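Local coordinates for putative restriction endonuclease domain-containing protein (Anabaena variabilis, PDB 3OT2) that is of unknown function but, as a Uma2/DUF820 family member of the PD-(D/E)XK clan, is probably a nuclease related to restriction endonucleases, at residues 104-109 and 132-137; 69-74 and 81-86. All blocks are in the same frame, centred on the assembly; numbering follows the deposited sequence.

Contact 1 (104-109 and 132-137)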
loop_
_atom_site.group_PDB
_atom_site.type_symbol
_atom_site.label_atom_id
_atom_site.label_comp_id
_atom_site.label_asym_id
_atom_site.label_seq_id
_atom_site.Cartn_x
_atom_site.Cartn_y
_atom_site.Cartn_z
ATOM N N ILE A 104 3.298 -23.754 0.026
ATOM C CA ILE A 104 3.601 -22.933 1.199
ATOM C C ILE A 104 3.956 -21.496 0.790
ATOM O O ILE A 104 4.314 -21.241 -0.356
ATOM C CB ILE A 104 4.752 -23.576 2.044
ATOM C CG1 ILE A 104 6.000 -23.888 1.182
ATOM C CG2 ILE A 104 4.271 -24.831 2.829
ATOM C CD1 ILE A 104 7.263 -24.004 1.964
ATOM N N ALA A 105 3.865 -20.571 1.745
ATOM C CA ALA A 105 4.183 -19.168 1.546
ATOM C C ALA A 105 5.711 -18.966 1.533
ATOM O O ALA A 105 6.400 -19.646 2.301
ATOM C CB ALA A 105 3.537 -18.326 2.639
ATOM N N PRO A 106 6.265 -18.032 0.714
ATOM C CA PRO A 106 7.729 -17.792 0.770
ATOM C C PRO A 106 8.151 -17.221 2.118
ATOM O O PRO A 106 7.327 -16.643 2.815
ATOM C CB PRO A 106 7.983 -16.758 -0.344
ATOM C CG PRO A 106 6.703 -16.654 -1.117
ATOM C CD PRO A 106 5.594 -17.103 -0.215
ATOM N N ASP A 107 9.428 -17.330 2.482
ATOM C CA ASP A 107 9.904 -16.674 3.703
ATOM C C ASP A 107 10.013 -15.178 3.449
ATOM O O ASP A 107 9.817 -14.361 4.343
ATOM C CB ASP A 107 11.267 -17.258 4.115
ATOM C CG ASP A 107 11.084 -18.617 4.720
ATOM O OD1 ASP A 107 10.696 -18.682 5.909
ATOM O OD2 ASP A 107 11.193 -19.622 3.967
ATOM N N TRP A 108 10.296 -14.821 2.205
ATOM C CA TRP A 108 10.466 -13.442 1.780
ATOM C C TRP A 108 9.902 -13.293 0.364
ATOM O O TRP A 108 10.337 -14.000 -0.554
ATOM C CB TRP A 108 11.963 -13.074 1.867
ATOM C CG TRP A 108 12.369 -11.684 1.446
ATOM C CD1 TRP A 108 11.576 -10.570 1.343
ATOM C CD2 TRP A 108 13.715 -11.251 1.196
ATOM N NE1 TRP A 108 12.343 -9.483 0.970
ATOM C CE2 TRP A 108 13.665 -9.873 0.901
ATOM C CE3 TRP A 108 14.970 -11.911 1.169
ATOM C CZ2 TRP A 108 14.821 -9.139 0.579
ATOM C CZ3 TRP A 108 16.113 -11.174 0.865
ATOM C CH2 TRP A 108 16.031 -9.817 0.555
ATOM N N THR A 109 8.886 -12.423 0.208
ATOM C CA THR A 109 8.272 -12.191 -1.098
ATOM C C THR A 109 8.690 -10.814 -1.605
ATOM O O THR A 109 8.681 -9.851 -0.847
ATOM C CB THR A 109 6.731 -12.392 -1.087
ATOM O OG1 THR A 109 6.241 -12.213 -2.415
ATOM C CG2 THR A 109 5.980 -11.392 -0.189
ATOM N N HIS A 132 0.049 -16.190 6.095
ATOM C CA HIS A 132 0.356 -17.618 6.040
ATOM C C HIS A 132 1.823 -17.946 6.330
ATOM O O HIS A 132 2.297 -19.009 5.939
ATOM C CB HIS A 132 -0.123 -18.188 4.697
ATOM C CG HIS A 132 -1.620 -18.163 4.619
ATOM N ND1 HIS A 132 -2.394 -19.153 5.222
ATOM C CD2 HIS A 132 -2.447 -17.214 4.120
ATOM C CE1 HIS A 132 -3.654 -18.799 5.024
ATOM N NE2 HIS A 132 -3.742 -17.639 4.371
ATOM N N GLY A 133 2.497 -17.064 7.068
ATOM C CA GLY A 133 3.854 -17.311 7.547
ATOM C C GLY A 133 5.026 -16.578 6.935
ATOM O O GLY A 133 6.154 -16.777 7.381
ATOM N N THR A 134 4.810 -15.757 5.894
ATOM C CA THR A 134 5.928 -15.035 5.275
ATOM C C THR A 134 6.551 -14.097 6.319
ATOM O O THR A 134 5.836 -13.452 7.084
ATOM C CB THR A 134 5.456 -14.322 4.015
ATOM O OG1 THR A 134 5.023 -15.321 3.086
ATOM C CG2 THR A 134 6.539 -13.458 3.364
ATOM N N GLN A 135 7.894 -14.064 6.374
ATOM C CA GLN A 135 8.608 -13.219 7.325
ATOM C C GLN A 135 8.618 -11.786 6.857
ATOM O O GLN A 135 8.553 -10.886 7.680
ATOM C CB GLN A 135 10.068 -13.684 7.527
ATOM C CG GLN A 135 10.247 -15.171 7.855
ATOM C CD GLN A 135 11.709 -15.536 8.025
ATOM O OE1 GLN A 135 12.550 -14.722 8.457
ATOM N NE2 GLN A 135 12.043 -16.802 7.737
HETATM N N MSE A 136 8.783 -11.560 5.553
HETATM C CA MSE A 136 8.876 -10.196 5.033
HETATM C C MSE A 136 8.371 -10.096 3.612
HETATM O O MSE A 136 8.576 -10.997 2.799
HETATM C CB MSE A 136 10.350 -9.695 5.083
HETATM C CG MSE A 136 10.499 -8.227 4.610
HETATM SE SE MSE A 136 12.320 -7.581 4.756
HETATM C CE MSE A 136 12.397 -7.285 6.680
ATOM N N GLY A 137 7.761 -8.958 3.319
ATOM C CA GLY A 137 7.354 -8.596 1.974
ATOM C C GLY A 137 8.041 -7.311 1.567
ATOM O O GLY A 137 8.220 -6.411 2.391
HETATM O O HOH W 1 2.719 -21.395 4.347
#

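Contact 2 (69-74 and 81-86)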
loop_
_atom_site.group_PDB
_atom_site.type_symbol
_atom_site.label_atom_id
_atom_site.label_comp_id
_atom_site.label_asym_id
_atom_site.label_seq_id
_atom_site.Cartn_x
_atom_site.Cartn_y
_atom_site.Cartn_z
ATOM N N LEU A 69 8.041 -18.180 -9.359
ATOM C CA LEU A 69 7.667 -19.490 -8.844
ATOM C C LEU A 69 6.229 -19.442 -8.307
ATOM O O LEU A 69 5.875 -18.506 -7.584
ATOM C CB LEU A 69 8.660 -19.904 -7.734
ATOM C CG LEU A 69 8.374 -21.185 -6.961
ATOM C CD1 LEU A 69 8.663 -22.434 -7.817
ATOM C CD2 LEU A 69 9.173 -21.222 -5.672
ATOM N N ARG A 70 5.399 -20.442 -8.666
ATOM C CA ARG A 70 4.026 -20.508 -8.179
ATOM C C ARG A 70 3.992 -20.979 -6.725
ATOM O O ARG A 70 4.621 -21.976 -6.379
ATOM C CB ARG A 70 3.164 -21.409 -9.075
ATOM C CG ARG A 70 1.727 -21.602 -8.573
ATOM C CD ARG A 70 0.805 -22.247 -9.614
ATOM N NE ARG A 70 0.848 -21.548 -10.898
ATOM C CZ ARG A 70 0.159 -20.448 -11.175
ATOM N NH1 ARG A 70 -0.669 -19.926 -10.274
ATOM N NH2 ARG A 70 0.293 -19.858 -12.350
ATOM N N CYS A 71 3.280 -20.235 -5.877
ATOM C CA CYS A 71 3.066 -20.546 -4.471
ATOM C C CYS A 71 1.576 -20.649 -4.231
ATOM O O CYS A 71 0.854 -19.671 -4.440
ATOM C CB CYS A 71 3.723 -19.500 -3.575
ATOM S SG CYS A 71 5.532 -19.471 -3.706
ATOM N N THR A 72 1.104 -21.852 -3.855
ATOM C CA THR A 72 -0.318 -22.119 -3.636
ATOM C C THR A 72 -0.563 -22.398 -2.157
ATOM O O THR A 72 -0.104 -23.413 -1.642
ATOM C CB THR A 72 -0.788 -23.272 -4.538
ATOM O OG1 THR A 72 -0.478 -22.941 -5.887
ATOM C CG2 THR A 72 -2.301 -23.560 -4.413
ATOM N N PHE A 73 -1.326 -21.513 -1.486
ATOM C CA PHE A 73 -1.628 -21.641 -0.061
ATOM C C PHE A 73 -2.789 -20.716 0.298
ATOM O O PHE A 73 -3.042 -19.737 -0.407
ATOM C CB PHE A 73 -0.375 -21.306 0.795
ATOM C CG PHE A 73 0.183 -19.926 0.525
ATOM C CD1 PHE A 73 1.121 -19.722 -0.484
ATOM C CD2 PHE A 73 -0.266 -18.825 1.241
ATOM C CE1 PHE A 73 1.614 -18.448 -0.752
ATOM C CE2 PHE A 73 0.243 -17.549 0.984
ATOM C CZ PHE A 73 1.168 -17.370 -0.015
ATOM N N GLY A 74 -3.465 -21.032 1.398
ATOM C CA GLY A 74 -4.592 -20.266 1.927
ATOM C C GLY A 74 -5.687 -19.952 0.928
ATOM O O GLY A 74 -6.218 -18.838 0.936
ATOM N N ASP A 81 6.932 -12.046 -8.085
ATOM C CA ASP A 81 8.045 -11.786 -8.995
ATOM C C ASP A 81 9.301 -12.560 -8.511
ATOM O O ASP A 81 9.993 -13.197 -9.320
ATOM C CB ASP A 81 8.322 -10.273 -9.098
ATOM C CG ASP A 81 7.294 -9.489 -9.898
ATOM O OD1 ASP A 81 6.569 -10.112 -10.728
ATOM O OD2 ASP A 81 7.236 -8.253 -9.730
ATOM N N ILE A 82 9.569 -12.515 -7.184
ATOM C CA ILE A 82 10.681 -13.244 -6.534
ATOM C C ILE A 82 10.161 -13.829 -5.240
ATOM O O ILE A 82 9.549 -13.122 -4.453
ATOM C CB ILE A 82 11.941 -12.382 -6.283
ATOM C CG1 ILE A 82 12.428 -11.691 -7.576
ATOM C CG2 ILE A 82 13.079 -13.197 -5.613
ATOM C CD1 ILE A 82 13.239 -10.472 -7.324
ATOM N N SER A 83 10.413 -15.125 -5.031
ATOM C CA SER A 83 10.099 -15.853 -3.805
ATOM C C SER A 83 11.391 -16.359 -3.196
ATOM O O SER A 83 12.190 -16.983 -3.892
ATOM C CB SER A 83 9.193 -17.037 -4.131
ATOM O OG SER A 83 7.888 -16.538 -4.307
ATOM N N VAL A 84 11.597 -16.103 -1.910
ATOM C CA VAL A 84 12.808 -16.553 -1.220
ATOM C C VAL A 84 12.389 -17.523 -0.110
ATOM O O VAL A 84 11.521 -17.209 0.711
ATOM C CB VAL A 84 13.697 -15.385 -0.689
ATOM C CG1 VAL A 84 15.067 -15.900 -0.262
ATOM C CG2 VAL A 84 13.863 -14.276 -1.735
ATOM N N PHE A 85 12.982 -18.725 -0.121
ATOM C CA PHE A 85 12.681 -19.760 0.887
ATOM C C PHE A 85 13.930 -20.161 1.611
ATOM O O PHE A 85 14.932 -20.427 0.953
ATOM C CB PHE A 85 12.097 -21.025 0.204
ATOM C CG PHE A 85 10.693 -20.881 -0.326
ATOM C CD1 PHE A 85 10.462 -20.375 -1.595
ATOM C CD2 PHE A 85 9.601 -21.282 0.435
ATOM C CE1 PHE A 85 9.165 -20.241 -2.080
ATOM C CE2 PHE A 85 8.302 -21.170 -0.064
ATOM C CZ PHE A 85 8.094 -20.649 -1.317
ATOM N N ILE A 86 13.868 -20.273 2.957
ATOM C CA ILE A 86 14.990 -20.762 3.763
ATOM C C ILE A 86 15.150 -22.250 3.387
ATOM O O ILE A 86 14.172 -22.872 2.921
ATOM C CB ILE A 86 14.837 -20.499 5.290
ATOM C CG1 ILE A 86 13.696 -21.354 5.925
ATOM C CG2 ILE A 86 14.674 -18.979 5.551
ATOM C CD1 ILE A 86 13.537 -21.243 7.472
HETATM O O HOH W 2 7.745 -16.569 -7.152
#

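Contact 1 (104-109 and 132-137)
Asp-107 and the pair Gln-135/Met-136 hold together the entries of two parallel strands, 108-112 and 136-141, in the beta-alpha-beta crossover that passes through helix 119-131. Asp-107 O accepts from both Gln-135 N and Met-136 N, the latter at 3.2 Å. One step on, Thr-109 N binds Met-136 O at 3.0 Å, and the regular parallel pairing is under way. Ahead of the strands, Thr-134 OG1 donates to Pro-106 O at 2.7 Å, in the carbonyl plane; its torsion sets OG1 beside its own backbone N (chi1 -63°), while CG2 lies near Asp-107 O. The side chains of Asp-107 and Gln-135 run alongside each other, and NE2 of Gln-135 reaches OD1 of Asp-107 at 2.9 Å on its anti side but 33° out of the carboxylate plane, with carboxylate and amide planes nearly perpendicular. A leucine in place of Gln-135 would probably leave OD1 of Asp-107 without this donor and the two strand entries without their amide-to-carboxylate link. Behind this, Arg-89 forms a salt bridge to Asp-107 OD2, which also accepts from Ile-86 N, so both carboxylate oxygens are engaged. A water joins Ala-105 N to His-132 O. On the sheet face bearing Trp-108, the selenium of selenomethionine Met-136 sits obliquely over the indole, SE 4.7 Å from the centroid of the five-membered ring of Trp-108.

Contact 2 (69-74 and 81-86)
The Phe-85 ring receives Cys-71 at its edge: SG lies almost in the ring plane, 3.7 Å from CZ of Phe-85 and 5.0 Å from the ring centroid, a Cys sulfur-aromatic contact. Leu-69 approaches the same ring obliquely, its CD2 methyl 3.7 Å from CE1 of Phe-85, and the two side chains cross at a slant. A second phenyl group, Phe-73, has Cys-71 CB in plane at its edge, so the short cysteine side chain sits beside two aromatic rims. Cys-71 SG is turned beside its own backbone N (chi1 -65°), which brings the sulfur to Phe-85 CZ on one hand and within 3.8 Å of Ser-83 OG on the other.

These groups join the small hairpin of strands 71-73 and 76-78 to strand 82-86 of the central mixed sheet, whose neighbour 63-67 adds Phe-66 against Phe-85. The closest alpha carbons of 69-74 and 81-86, those of Leu-69 and Ser-83, are 6.7 Å apart. A water bridges that interval, accepting from Ser-83 OG at 2.8 Å and donating to Leu-69 O at 2.7 Å. With no direct hydrogen bond between the two segments, the hairpin is held to strand 82-86 by side-chain packing round one phenyl ring and by this water, which gives the buried serine hydroxyl an acceptor and the leucine carbonyl a donor.

Contacts 1 and 2 have centres about 7 Å apart and meet where strands 82-86 and 108-112 lie antiparallel. Trp-108 O probably accepts from Val-84 N at 2.8 Å; Asp-107 and Trp-108 both face Val-84, a classic beta bulge. Pro-106 CG lies 3.4 Å from Ser-83 OG, linking the strand entry of contact 1 to the water-bridged serine of contact 2. Only contact 2 reaches the pocket: its Arg-70 touches the bound 1,4-butanediol, while the Leu-69 side chain is about 11 Å from it. Asp-81, paired with Lys-35 and bonded to Glu-111 through its backbone N, directly follows Pro-80, consistent with the Pro-Asp of the PD-(D/E)XK signature.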